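Local coordinates for chitin binding protein (Streptomyces lividans, PDB 5FTZ) that is a copper-dependent lytic polysaccharide monooxygenase of family AA10 that probably cleaves polysaccharide chains such as cellulose or chitin oxidatively, at residues H91-K97 and L152-H158; H1-D5 and P29-E33; F38-G42 and R113-L118; P43-C49 and N110-S114; R10-C14 and A58-P62. One frame throughout, in Å; residues are numbered along the deposited sequence.

Interaction 1 of 5, residues H91-K97 and L152-H158; sequences HATTDFK and LAVWTVH. With CU (copper (II) ion), chain B; CU (copper (II) ion), chain C.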
# COMPACT_ATOMS: atom_id res chain seq x y z
N HIS A 91 -3.62 -0.59 -11.85
CA HIS A 91 -3.03 -0.12 -10.60
C HIS A 91 -3.57 -0.91 -9.43
O HIS A 91 -4.71 -1.42 -9.47
CB HIS A 91 -3.49 1.30 -10.34
CG HIS A 91 -3.11 2.29 -11.39
ND1 HIS A 91 -1.81 2.51 -11.77
CD2 HIS A 91 -3.88 3.10 -12.17
CE1 HIS A 91 -1.78 3.43 -12.71
NE2 HIS A 91 -3.02 3.78 -12.98
N ALA A 92 -2.77 -1.05 -8.39
CA ALA A 92 -3.23 -1.51 -7.09
C ALA A 92 -4.49 -0.70 -6.73
O ALA A 92 -4.52 0.51 -6.87
CB ALA A 92 -2.17 -1.33 -6.02
N THR A 93 -5.52 -1.40 -6.23
CA THR A 93 -6.83 -0.85 -6.13
C THR A 93 -7.34 -0.95 -4.69
O THR A 93 -7.26 -2.03 -4.07
CB THR A 93 -7.76 -1.63 -7.07
OG1 THR A 93 -7.29 -1.33 -8.42
CG2 THR A 93 -9.23 -1.21 -6.92
N THR A 94 -7.99 0.12 -4.22
CA THR A 94 -8.68 0.15 -2.96
C THR A 94 -10.07 -0.43 -3.14
O THR A 94 -10.39 -1.42 -2.48
CB THR A 94 -8.77 1.57 -2.40
OG1 THR A 94 -7.44 2.04 -2.19
CG2 THR A 94 -9.55 1.65 -1.10
N ASP A 95 -10.91 0.12 -4.01
CA ASP A 95 -12.26 -0.40 -4.20
C ASP A 95 -12.89 0.09 -5.50
O ASP A 95 -12.35 0.94 -6.21
CB ASP A 95 -13.17 -0.11 -3.00
CG ASP A 95 -13.59 1.29 -2.89
OD1 ASP A 95 -13.14 2.15 -3.61
OD2 ASP A 95 -14.46 1.55 -2.02
N PHE A 96 -14.01 -0.54 -5.79
CA PHE A 96 -14.96 -0.12 -6.85
C PHE A 96 -16.28 0.19 -6.20
O PHE A 96 -16.74 -0.65 -5.39
CB PHE A 96 -15.14 -1.21 -7.92
CG PHE A 96 -13.87 -1.57 -8.66
CD1 PHE A 96 -13.47 -0.87 -9.80
CD2 PHE A 96 -13.04 -2.55 -8.19
CE1 PHE A 96 -12.29 -1.19 -10.47
CE2 PHE A 96 -11.89 -2.88 -8.85
CZ PHE A 96 -11.50 -2.18 -9.98
N LYS A 97 -16.90 1.29 -6.55
CA LYS A 97 -18.22 1.64 -6.01
C LYS A 97 -19.10 2.05 -7.15
O LYS A 97 -18.62 2.73 -8.09
CB LYS A 97 -18.18 2.76 -5.01
CG LYS A 97 -17.43 2.42 -3.74
CD LYS A 97 -17.35 3.60 -2.83
CE LYS A 97 -16.90 3.18 -1.44
NZ LYS A 97 -15.92 4.13 -0.96
N LEU A 152 -22.98 5.73 -11.99
CA LEU A 152 -21.61 6.26 -11.78
C LEU A 152 -20.76 5.19 -11.18
O LEU A 152 -21.08 4.69 -10.08
CB LEU A 152 -21.65 7.51 -10.90
CG LEU A 152 -20.27 8.06 -10.51
CD1 LEU A 152 -19.56 8.64 -11.69
CD2 LEU A 152 -20.41 9.08 -9.39
N ALA A 153 -19.67 4.85 -11.85
CA ALA A 153 -18.69 3.90 -11.39
C ALA A 153 -17.46 4.64 -10.98
O ALA A 153 -16.99 5.51 -11.71
CB ALA A 153 -18.41 2.91 -12.52
N VAL A 154 -16.97 4.33 -9.80
CA VAL A 154 -15.79 4.97 -9.25
C VAL A 154 -14.76 3.92 -8.84
O VAL A 154 -15.06 3.03 -8.05
CB VAL A 154 -16.17 5.88 -8.07
CG1 VAL A 154 -14.90 6.64 -7.64
CG2 VAL A 154 -17.28 6.87 -8.41
N TRP A 155 -13.57 4.03 -9.43
CA TRP A 155 -12.45 3.14 -9.15
C TRP A 155 -11.39 3.90 -8.36
O TRP A 155 -10.79 4.80 -8.88
CB TRP A 155 -11.90 2.64 -10.49
CG TRP A 155 -10.58 1.93 -10.39
CD1 TRP A 155 -10.15 1.13 -9.39
CD2 TRP A 155 -9.54 1.91 -11.39
NE1 TRP A 155 -8.87 0.64 -9.67
CE2 TRP A 155 -8.52 1.08 -10.92
CE3 TRP A 155 -9.41 2.49 -12.66
CZ2 TRP A 155 -7.34 0.87 -11.65
CZ3 TRP A 155 -8.29 2.23 -13.39
CH2 TRP A 155 -7.27 1.45 -12.88
N THR A 156 -11.19 3.52 -7.10
CA THR A 156 -10.24 4.23 -6.25
C THR A 156 -8.92 3.50 -6.20
O THR A 156 -8.86 2.30 -5.94
CB THR A 156 -10.79 4.44 -4.86
OG1 THR A 156 -12.01 5.22 -4.93
CG2 THR A 156 -9.77 5.15 -3.95
N VAL A 157 -7.84 4.24 -6.50
CA VAL A 157 -6.52 3.65 -6.62
C VAL A 157 -5.78 3.68 -5.28
O VAL A 157 -5.69 4.72 -4.64
CB VAL A 157 -5.73 4.38 -7.72
CG1 VAL A 157 -4.32 3.86 -7.85
CG2 VAL A 157 -6.49 4.24 -9.07
N HIS A 158 -5.22 2.55 -4.93
CA HIS A 158 -4.50 2.38 -3.67
C HIS A 158 -3.20 3.26 -3.64
O HIS A 158 -2.48 3.36 -4.59
CB HIS A 158 -4.13 0.93 -3.58
CG HIS A 158 -3.23 0.55 -2.42
ND1 HIS A 158 -3.70 0.25 -1.16
CD2 HIS A 158 -1.91 0.25 -2.43
CE1 HIS A 158 -2.67 -0.12 -0.39
NE2 HIS A 158 -1.60 -0.11 -1.15
CU CU B . -3.73 4.79 -14.44
CU CU C . 0.14 -0.20 -0.27
O HOH W 1 -6.37 0.50 -0.24
O HOH W 2 -6.82 4.83 -1.95
O HOH W 3 -14.33 3.77 -5.35

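Interaction 2 of 5, residues H1-D5 and P29-E33; sequences HGYTD and PQSVE. With CU (copper (II) ion), chain B.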
# COMPACT_ATOMS: atom_id res chain seq x y z
N HIS A 1 -5.53 3.61 -15.06
CA HIS A 1 -6.26 4.10 -16.28
C HIS A 1 -7.19 3.03 -16.78
O HIS A 1 -6.82 1.87 -16.97
CB HIS A 1 -5.30 4.60 -17.36
CG HIS A 1 -4.64 5.90 -17.00
ND1 HIS A 1 -3.83 6.05 -15.90
CD2 HIS A 1 -4.71 7.13 -17.56
CE1 HIS A 1 -3.43 7.30 -15.78
NE2 HIS A 1 -3.95 7.97 -16.79
N GLY A 2 -8.44 3.42 -16.95
CA GLY A 2 -9.46 2.51 -17.40
C GLY A 2 -10.82 3.14 -17.42
O GLY A 2 -11.00 4.27 -16.97
N TYR A 3 -11.82 2.35 -17.83
CA TYR A 3 -13.20 2.84 -17.93
C TYR A 3 -14.11 1.62 -17.86
O TYR A 3 -13.69 0.49 -18.11
CB TYR A 3 -13.42 3.58 -19.28
CG TYR A 3 -12.99 2.82 -20.48
CD1 TYR A 3 -13.81 1.88 -21.08
CD2 TYR A 3 -11.72 2.98 -20.99
CE1 TYR A 3 -13.36 1.08 -22.12
CE2 TYR A 3 -11.26 2.25 -22.09
CZ TYR A 3 -12.10 1.29 -22.65
OH TYR A 3 -11.75 0.53 -23.75
N THR A 4 -15.38 1.86 -17.69
CA THR A 4 -16.35 0.77 -17.76
C THR A 4 -16.85 0.61 -19.19
O THR A 4 -17.19 1.58 -19.88
CB THR A 4 -17.56 1.03 -16.85
OG1 THR A 4 -17.91 2.38 -17.01
CG2 THR A 4 -17.24 0.77 -15.37
N ASP A 5 -16.94 -0.64 -19.60
CA ASP A 5 -17.62 -0.95 -20.86
C ASP A 5 -18.92 -1.73 -20.68
O ASP A 5 -19.65 -1.82 -21.62
CB ASP A 5 -16.69 -1.57 -21.93
CG ASP A 5 -16.33 -2.92 -21.65
OD1 ASP A 5 -16.48 -3.40 -20.55
OD2 ASP A 5 -15.87 -3.64 -22.59
N PRO A 29 -10.18 7.32 -23.68
CA PRO A 29 -11.30 7.12 -22.75
C PRO A 29 -10.87 6.63 -21.37
O PRO A 29 -11.61 6.79 -20.41
CB PRO A 29 -12.15 6.08 -23.42
CG PRO A 29 -11.19 5.33 -24.31
CD PRO A 29 -10.30 6.43 -24.82
N GLN A 30 -9.67 6.06 -21.27
CA GLN A 30 -9.08 5.64 -19.98
C GLN A 30 -8.68 6.71 -19.02
O GLN A 30 -8.25 6.38 -17.90
CB GLN A 30 -7.89 4.69 -20.27
CG GLN A 30 -6.68 5.44 -20.87
CD GLN A 30 -6.64 5.54 -22.37
OE1 GLN A 30 -7.64 5.42 -23.06
NE2 GLN A 30 -5.45 5.77 -22.88
N SER A 31 -8.74 7.97 -19.38
CA SER A 31 -8.00 9.03 -18.68
C SER A 31 -8.86 9.90 -17.76
O SER A 31 -8.43 10.95 -17.32
CB SER A 31 -7.32 9.95 -19.69
OG SER A 31 -6.39 9.19 -20.41
N VAL A 32 -10.08 9.45 -17.39
CA VAL A 32 -10.99 10.31 -16.58
C VAL A 32 -10.71 10.11 -15.09
O VAL A 32 -11.42 9.42 -14.38
CB VAL A 32 -12.45 10.06 -16.96
CG1 VAL A 32 -13.36 11.02 -16.26
CG2 VAL A 32 -12.65 10.17 -18.45
N GLU A 33 -9.64 10.76 -14.65
CA GLU A 33 -9.02 10.64 -13.33
C GLU A 33 -9.24 11.92 -12.58
O GLU A 33 -8.92 13.01 -13.08
CB GLU A 33 -7.52 10.35 -13.50
CG GLU A 33 -6.82 10.02 -12.21
CD GLU A 33 -5.37 9.61 -12.40
OE1 GLU A 33 -4.79 9.97 -13.42
OE2 GLU A 33 -4.84 8.86 -11.53
CU CU B . -3.73 4.79 -14.44
O HOH W 4 -11.71 6.92 -17.75

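Interaction 3 of 5, residues F38-G42 and R113-L118; sequences FPASG and RSDLNL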
# COMPACT_ATOMS: atom_id res chain seq x y z
N PHE A 38 -15.00 10.61 -3.17
CA PHE A 38 -16.41 10.90 -3.50
C PHE A 38 -17.33 10.18 -2.54
O PHE A 38 -17.10 9.02 -2.23
CB PHE A 38 -16.66 10.39 -4.91
CG PHE A 38 -18.00 10.80 -5.48
CD1 PHE A 38 -18.18 12.01 -6.04
CD2 PHE A 38 -19.05 9.89 -5.38
CE1 PHE A 38 -19.43 12.37 -6.52
CE2 PHE A 38 -20.30 10.23 -5.86
CZ PHE A 38 -20.49 11.49 -6.40
N PRO A 39 -18.44 10.81 -2.12
CA PRO A 39 -18.89 12.15 -2.45
C PRO A 39 -18.42 13.30 -1.58
O PRO A 39 -18.62 14.46 -1.90
CB PRO A 39 -20.42 12.02 -2.30
CG PRO A 39 -20.50 11.08 -1.15
CD PRO A 39 -19.47 10.04 -1.40
N ALA A 40 -17.78 13.03 -0.44
CA ALA A 40 -17.38 14.13 0.42
C ALA A 40 -16.35 15.02 -0.22
O ALA A 40 -16.40 16.23 -0.11
CB ALA A 40 -16.85 13.57 1.74
N SER A 41 -15.40 14.40 -0.92
CA SER A 41 -14.46 15.13 -1.74
C SER A 41 -14.64 14.64 -3.19
O SER A 41 -15.72 14.17 -3.54
CB SER A 41 -13.05 14.96 -1.19
OG SER A 41 -12.69 13.61 -1.15
N GLY A 42 -13.64 14.82 -4.02
CA GLY A 42 -13.70 14.41 -5.42
C GLY A 42 -14.14 15.54 -6.31
O GLY A 42 -14.27 16.67 -5.87
N ARG A 113 -24.12 15.65 -7.18
CA ARG A 113 -24.45 14.81 -6.03
C ARG A 113 -25.93 14.76 -5.69
O ARG A 113 -26.44 13.73 -5.29
CB ARG A 113 -23.62 15.22 -4.83
CG ARG A 113 -22.13 14.87 -4.98
CD ARG A 113 -21.30 15.77 -4.05
NE ARG A 113 -19.89 15.46 -4.14
CZ ARG A 113 -19.06 15.80 -5.14
NH1 ARG A 113 -19.48 16.44 -6.21
NH2 ARG A 113 -17.81 15.42 -5.07
N SER A 114 -26.63 15.88 -5.84
CA SER A 114 -28.07 15.94 -5.54
C SER A 114 -28.91 15.02 -6.43
O SER A 114 -30.03 14.65 -6.10
CB SER A 114 -28.57 17.37 -5.68
OG SER A 114 -28.22 17.98 -6.94
N ASP A 115 -28.34 14.63 -7.59
CA ASP A 115 -29.03 13.68 -8.49
C ASP A 115 -28.85 12.23 -8.12
O ASP A 115 -29.59 11.40 -8.61
CB ASP A 115 -28.51 13.86 -9.91
CG ASP A 115 -28.76 15.27 -10.43
OD1 ASP A 115 -29.94 15.68 -10.31
OD2 ASP A 115 -27.78 15.97 -10.90
N LEU A 116 -27.88 11.95 -7.27
CA LEU A 116 -27.43 10.61 -6.99
C LEU A 116 -27.91 10.10 -5.66
O LEU A 116 -27.99 10.87 -4.67
CB LEU A 116 -25.91 10.54 -7.05
CG LEU A 116 -25.26 10.63 -8.42
CD1 LEU A 116 -23.77 11.03 -8.32
CD2 LEU A 116 -25.45 9.33 -9.20
N ASN A 117 -28.22 8.81 -5.58
CA ASN A 117 -28.29 8.15 -4.30
C ASN A 117 -26.87 7.94 -3.84
O ASN A 117 -26.10 7.16 -4.47
CB ASN A 117 -29.07 6.86 -4.46
CG ASN A 117 -29.14 6.06 -3.18
OD1 ASN A 117 -28.47 6.33 -2.20
ND2 ASN A 117 -30.00 5.07 -3.20
N LEU A 118 -26.40 8.65 -2.80
CA LEU A 118 -25.02 8.63 -2.47
C LEU A 118 -24.55 7.42 -1.62
O LEU A 118 -23.34 7.31 -1.39
CB LEU A 118 -24.64 9.94 -1.81
CG LEU A 118 -24.79 11.18 -2.69
CD1 LEU A 118 -24.49 12.37 -1.78
CD2 LEU A 118 -23.85 11.15 -3.85

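Interaction 4 of 5, residues P43-C49 and N110-S114; sequences PADGTIC and NLARS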
# COMPACT_ATOMS: atom_id res chain seq x y z
N PRO A 43 -14.41 15.29 -7.59
CA PRO A 43 -14.79 16.33 -8.52
C PRO A 43 -16.02 17.12 -8.08
O PRO A 43 -16.96 16.56 -7.52
CB PRO A 43 -15.11 15.58 -9.83
CG PRO A 43 -14.75 14.16 -9.59
CD PRO A 43 -14.49 13.93 -8.16
N ALA A 44 -15.98 18.39 -8.39
CA ALA A 44 -17.11 19.32 -8.12
C ALA A 44 -18.37 18.89 -8.83
O ALA A 44 -18.29 18.35 -9.94
CB ALA A 44 -16.74 20.71 -8.58
N ASP A 45 -19.54 19.19 -8.27
CA ASP A 45 -20.82 19.04 -8.96
C ASP A 45 -20.80 19.67 -10.33
O ASP A 45 -20.23 20.74 -10.55
CB ASP A 45 -21.94 19.66 -8.11
CG ASP A 45 -22.40 18.77 -6.96
OD1 ASP A 45 -22.06 17.57 -6.87
OD2 ASP A 45 -23.15 19.30 -6.11
N GLY A 46 -21.32 18.92 -11.28
CA GLY A 46 -21.32 19.35 -12.66
C GLY A 46 -20.07 19.01 -13.43
O GLY A 46 -20.01 19.30 -14.62
N THR A 47 -19.08 18.42 -12.76
CA THR A 47 -17.85 17.97 -13.41
C THR A 47 -17.54 16.54 -12.98
O THR A 47 -16.43 16.05 -13.25
CB THR A 47 -16.64 18.83 -13.08
OG1 THR A 47 -16.22 18.59 -11.72
CG2 THR A 47 -16.90 20.29 -13.32
N ILE A 48 -18.53 15.82 -12.47
CA ILE A 48 -18.30 14.47 -12.00
C ILE A 48 -17.91 13.55 -13.14
O ILE A 48 -16.88 12.84 -13.08
CB ILE A 48 -19.49 13.91 -11.24
CG1 ILE A 48 -19.74 14.73 -9.96
CG2 ILE A 48 -19.26 12.47 -10.86
CD1 ILE A 48 -21.13 14.52 -9.40
N CYS A 49 -18.68 13.57 -14.22
CA CYS A 49 -18.47 12.62 -15.33
C CYS A 49 -17.20 12.92 -16.10
O CYS A 49 -16.68 12.01 -16.76
CB CYS A 49 -19.66 12.60 -16.27
SG CYS A 49 -21.23 12.17 -15.44
N ASN A 110 -25.86 19.41 -15.67
CA ASN A 110 -24.74 18.47 -15.54
C ASN A 110 -24.90 17.67 -14.24
O ASN A 110 -25.19 18.24 -13.20
CB ASN A 110 -23.44 19.20 -15.46
CG ASN A 110 -23.04 19.91 -16.73
OD1 ASN A 110 -23.83 20.13 -17.65
ND2 ASN A 110 -21.82 20.33 -16.73
N LEU A 111 -24.63 16.37 -14.27
CA LEU A 111 -24.82 15.50 -13.11
C LEU A 111 -24.16 16.07 -11.86
O LEU A 111 -22.98 16.49 -11.87
CB LEU A 111 -24.20 14.12 -13.40
CG LEU A 111 -24.58 13.02 -12.41
CD1 LEU A 111 -25.99 12.57 -12.64
CD2 LEU A 111 -23.58 11.86 -12.57
N ALA A 112 -24.88 15.96 -10.75
CA ALA A 112 -24.39 16.44 -9.48
C ALA A 112 -24.76 15.49 -8.35
O ALA A 112 -25.60 14.56 -8.55
CB ALA A 112 -25.05 17.79 -9.19
N ARG A 113 -24.12 15.65 -7.18
CA ARG A 113 -24.45 14.81 -6.03
C ARG A 113 -25.93 14.76 -5.69
O ARG A 113 -26.44 13.73 -5.29
CB ARG A 113 -23.62 15.22 -4.83
CG ARG A 113 -22.13 14.87 -4.98
CD ARG A 113 -21.30 15.77 -4.05
NE ARG A 113 -19.89 15.46 -4.14
CZ ARG A 113 -19.06 15.80 -5.14
NH1 ARG A 113 -19.48 16.44 -6.21
NH2 ARG A 113 -17.81 15.42 -5.07
N SER A 114 -26.63 15.88 -5.84
CA SER A 114 -28.07 15.94 -5.54
C SER A 114 -28.91 15.02 -6.43
O SER A 114 -30.03 14.65 -6.10
CB SER A 114 -28.57 17.37 -5.68
OG SER A 114 -28.22 17.98 -6.94
O HOH W 5 -25.55 18.60 -5.65
O HOH W 6 -21.01 15.94 -13.91

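Interaction 5 of 5, residues R10-C14 and A58-P62; sequences RQKVC and ALDSP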
# COMPACT_ATOMS: atom_id res chain seq x y z
N ARG A 10 -19.89 6.95 -20.88
CA ARG A 10 -19.84 8.05 -21.82
C ARG A 10 -18.50 8.16 -22.50
O ARG A 10 -18.47 8.45 -23.71
CB ARG A 10 -20.29 9.36 -21.16
CG ARG A 10 -21.76 9.43 -20.80
CD ARG A 10 -22.10 10.74 -20.14
NE ARG A 10 -23.52 10.78 -19.77
CZ ARG A 10 -24.07 11.73 -19.02
NH1 ARG A 10 -23.35 12.73 -18.56
NH2 ARG A 10 -25.37 11.63 -18.69
N GLN A 11 -17.41 8.02 -21.76
CA GLN A 11 -16.12 8.13 -22.43
C GLN A 11 -15.95 7.06 -23.49
O GLN A 11 -15.31 7.32 -24.53
CB GLN A 11 -14.97 8.13 -21.41
CG GLN A 11 -14.93 7.01 -20.37
CD GLN A 11 -15.52 7.42 -19.07
OE1 GLN A 11 -16.69 7.77 -19.01
NE2 GLN A 11 -14.75 7.37 -18.02
N LYS A 12 -16.48 5.87 -23.25
CA LYS A 12 -16.33 4.80 -24.23
C LYS A 12 -17.26 4.98 -25.41
O LYS A 12 -16.84 4.68 -26.55
CB LYS A 12 -16.53 3.46 -23.55
CG LYS A 12 -16.30 2.23 -24.44
CD LYS A 12 -14.93 2.22 -25.10
CE LYS A 12 -14.68 0.86 -25.72
NZ LYS A 12 -13.30 0.84 -26.24
N VAL A 13 -18.48 5.47 -25.23
CA VAL A 13 -19.32 5.75 -26.37
C VAL A 13 -18.74 6.86 -27.21
O VAL A 13 -18.91 6.84 -28.45
CB VAL A 13 -20.81 6.00 -26.09
CG1 VAL A 13 -21.42 4.78 -25.38
CG2 VAL A 13 -21.11 7.22 -25.36
N CYS A 14 -18.02 7.79 -26.62
CA CYS A 14 -17.29 8.81 -27.40
C CYS A 14 -16.13 8.14 -28.17
O CYS A 14 -16.01 8.32 -29.41
CB CYS A 14 -16.82 9.89 -26.43
SG CYS A 14 -18.09 10.98 -25.79
N ALA A 58 -17.35 17.62 -22.38
CA ALA A 58 -18.49 16.98 -23.08
C ALA A 58 -19.12 15.85 -22.29
O ALA A 58 -20.34 15.61 -22.40
CB ALA A 58 -18.09 16.48 -24.44
N LEU A 59 -18.33 15.13 -21.51
CA LEU A 59 -18.90 14.03 -20.71
C LEU A 59 -19.88 14.44 -19.64
O LEU A 59 -20.70 13.62 -19.23
CB LEU A 59 -17.76 13.26 -20.02
CG LEU A 59 -16.68 12.65 -20.91
CD1 LEU A 59 -15.67 11.89 -20.08
CD2 LEU A 59 -17.30 11.75 -21.98
N ASP A 60 -19.78 15.68 -19.18
CA ASP A 60 -20.69 16.20 -18.14
C ASP A 60 -22.02 16.75 -18.62
O ASP A 60 -22.92 17.01 -17.81
CB ASP A 60 -20.02 17.37 -17.42
CG ASP A 60 -18.80 17.02 -16.72
OD1 ASP A 60 -18.81 16.03 -15.96
OD2 ASP A 60 -17.82 17.82 -16.84
N SER A 61 -22.13 17.00 -19.92
CA SER A 61 -23.34 17.56 -20.47
C SER A 61 -24.52 16.60 -20.31
O SER A 61 -24.30 15.36 -20.38
CB SER A 61 -23.11 17.89 -21.91
OG SER A 61 -24.31 18.36 -22.49
N PRO A 62 -25.74 17.12 -20.13
CA PRO A 62 -26.90 16.24 -20.05
C PRO A 62 -27.26 15.60 -21.40
O PRO A 62 -28.10 14.71 -21.42
CB PRO A 62 -27.99 17.19 -19.61
CG PRO A 62 -27.56 18.54 -19.98
CD PRO A 62 -26.08 18.54 -19.87
O HOH W 7 -24.43 14.97 -16.92

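Interaction 1 of 5, residues H91-K97 and L152-H158
A classic beta bulge next to the histidine brace of a lytic polysaccharide monooxygenase is formed where strand 93-100 pairs antiparallel with strand 148-157, Thr-94 and Asp-95 both facing Thr-156. Thr-94 N donates to Thr-156 O, and beyond the bulge Lys-97 and Val-154 exchange a pair of backbone hydrogen bonds. On one face of the sheet the Trp-155 indole is the hub. Its CG lies anti to the backbone N (chi1 169°), which lays the ring alongside Phe-96; the planes are only 12° from parallel, but the rings are displaced so that little of them overlaps, with Phe-96 CE1 over the indole face 3.3 Å from Trp-155 CD1. At the edge of the indole NE1 gives Thr-93 OG1 a fairly straight hydrogen bond of 2.8 Å in the ring plane. Thr-93 OG1 in turn donates to His-91 O, so one hydroxyl links the tryptophan to the backbone of a copper ligand. The far rim of the indole brings CH2 to 3.8 Å from His-91 CD2, and His-91 NE2 binds one copper ion at 1.9 Å, in the site completed by His-1. On the other face, one water joins Asp-95 OD1, Val-154 O and Thr-156 OG1, while Asp-95 OD2 forms a salt bridge with Lys-97 NZ. His-158 NE2 binds a second copper together with Asp-159 and the same two residues of the second subunit. Phe-87 and Trp-85 of strand 80-87 meet the indole, so the Trp-155 and Phe-96 face packs against the three-stranded sheet, with Phe-164 on neighbouring strand 162-171 of its own sheet.

Interaction 2 of 5, residues H1-D5 and P29-E33
Glu-33 brings its carboxylate up steeply to the His-1 imidazole, the two planes turned 79° from each other, with Glu-33 OE1 3.8 Å from His-1 CE1. The imidazole rim also meets Ser-31, whose OG lies in the ring plane near CD2 and is itself hydrogen-bonded to Glu-28. The same histidine chelates the metal: the amino group His-1 N at 2.2 Å and His-1 ND1 at 1.9 Å both bind copper, a chelate made possible because CG sits beside the backbone N (chi1 -71°). Gln-30 O lies close to the start of the chain, taking a weak hydrogen bond of 3.1 Å from Gly-2 N and a CA-H...O contact from His-1 CA. Further along, the Tyr-3 ring lies side by side with Pro-29, CE2 coming within 3.8 Å of Pro-29 CG, while its hydroxyl reaches Lys-12 of helix 10-15. An alanine in place of Tyr-3 is likely to open a gap beside the Pro-29 ring and leave Lys-12 NZ without its hydroxyl mate. A water hydrogen-bonded to Gly-2 O, Pro-29 O and Val-32 N ties the two backbones together. The site is the N-terminal half of the histidine brace, completed by His-91. Chemically, copper takes the amino nitrogen and ND1 of His-1, whereas Glu-33 OE1 stays 4.0 Å from His-1 NE2, beside the ring but without a direct bond to it.

Interaction 3 of 5, residues F38-G42 and R113-L118
The Arg-113 guanidinium hydrogen-bonds to backbone carbonyls of the 38-42 segment, joining two long loops of the immunoglobulin-like beta-sandwich of this lytic polysaccharide monooxygenase, one after strand 33-35 and one after strand 93-100. Arg-113 NE donates to Pro-39 O at 2.8 Å, nearly straight (164°), in the carbonyl plane and on a lone pair. Its NH2 reaches Ser-41 O at 2.9 Å, from above that carbonyl's plane though within the guanidinium's own. Both carbonyls therefore meet the edge of the guanidinium, while Phe-38 covers one of its faces, CE1 lying over the centre 3.7 Å from Arg-113 CZ. The ring and guanidinium planes stand 47° apart, and the two side chains run antiparallel past one another. Arg-113 reaches these carbonyls because its chain runs extended from CG to NE.

Apolar side chains pack beside these bonds. Leu-116 CD1 comes to the edge of the Phe-38 ring, 3.8 Å from CZ, and Leu-118 CD2 packs against Pro-39 CB. The proline follows a cis peptide bond, and its CB lies over the centre of the Phe-38 ring. Farther out, Tyr-99 meets the phenylalanine ring edge-to-face and Leu-152 of strand 148-157 lies against it. Ser-41 OG is held by Lys-36 O, and Asp-45 takes the remaining guanidinium nitrogen. Within the 113-118 segment itself, Leu-116 N closes the 3-10 turn by bonding Arg-113 O at 3.0 Å.

Interaction 4 of 5, residues P43-C49 and N110-S114
The backbones meet where a type II beta turn from Ala-44 to Thr-47 comes up against residues 110-112, Gly-46 N donating to Leu-111 O at 3.0 Å. Gly-46 takes a positive phi (86°), where a side chain would jam against the preceding carbonyl oxygen. Gly-46 O in turn accepts from Asn-110 ND2, which comes in the carbonyl plane and on a lone pair. Asp-45 OD1 is gripped twice, from opposite faces of its carboxylate plane: Arg-113 N reaches it at 2.8 Å in an almost straight bond (176°), and Arg-113 NH1 at 2.9 Å as a salt bridge. The same arginine clasps Pro-43 O end-on, NH1 and NH2 both donating to that one oxygen. A water links Asp-45 OD2 to Ser-114 N, so both carboxylate oxygens are tied to the start of the 3-10 segment at Arg-113 and Ser-114. Beside these bonds, Ile-48 CD1 rests against the backbone at Ala-112, and Cys-49 SG, disulfide-bonded to Cys-167 of strand 162-171, lies 3.7 Å from Leu-111 CD2. The site is thus a type II turn with glycine at its third position, held by the Asp-45 to Arg-113 salt bridge to the loop between strands 93-100 and 122-125.

Interaction 5 of 5, residues R10-C14 and A58-P62
Leu-59 packs tightly against the first turn of helix 10-15, its CD2 methyl lying 3.7 Å from Gln-11 N and 4.0 Å from Cys-14 SG. With CG anti to the carbonyl carbon (chi1 -58°) and the chain then extended, CD2 is set against the Arg-10 to Gln-11 backbone and the cysteine sulfur, CD1 against Gln-11 CB. Cys-14 is also held by its disulfide to Cys-22. The opposite end of the contact is polar and looser. The fully extended Arg-10 chain runs past Leu-59, and NH1 donates to Leu-59 O at 2.9 Å (157°), the oxygen lying in the guanidinium plane. A water in that same plane takes a further bond from NH1 and donates to Asp-60 O, so the water carries the link on along the 58-62 backbone. Arg-10 NE forms its salt bridge with Asp-169, and the guanidinium makes a cation-pi contact with Trp-70. A leucine in place of Arg-10 would probably leave the Leu-59 carbonyl and the Asp-169 carboxylate without their donor. The contact thus joins the short helix after strand 2-6 to the loop before strand 73-74, and strand 162-171 lies against the helix: the Arg-10 backbone hydrogen-bonds to that of Cys-167, and Gln-11 NE2 reaches Tyr-165 O.

Overall arrangement
The five contacts illustrate how a beta core can carry a metal site on one side and long, tied loops on the other. Interactions 1 and 2, centres 11 Å apart, meet at one copper ion and link edge strand 2-6 with strands 93-100 and 148-157. Interactions 3 and 4, centres about 8 Å apart, share Arg-113 and Ser-114, and interaction 4 touches interaction 5 through Asp-60. Interactions 5 and 1 have centres about 20 Å apart and do not touch. Leu-152 and Phe-38 connect interactions 1 and 3. Along the chain, interaction 2 closes before 1, 3 and 4 open, but 2 alternates with 5, and 1 with 3 and 4, interleaving distant segments into one domain.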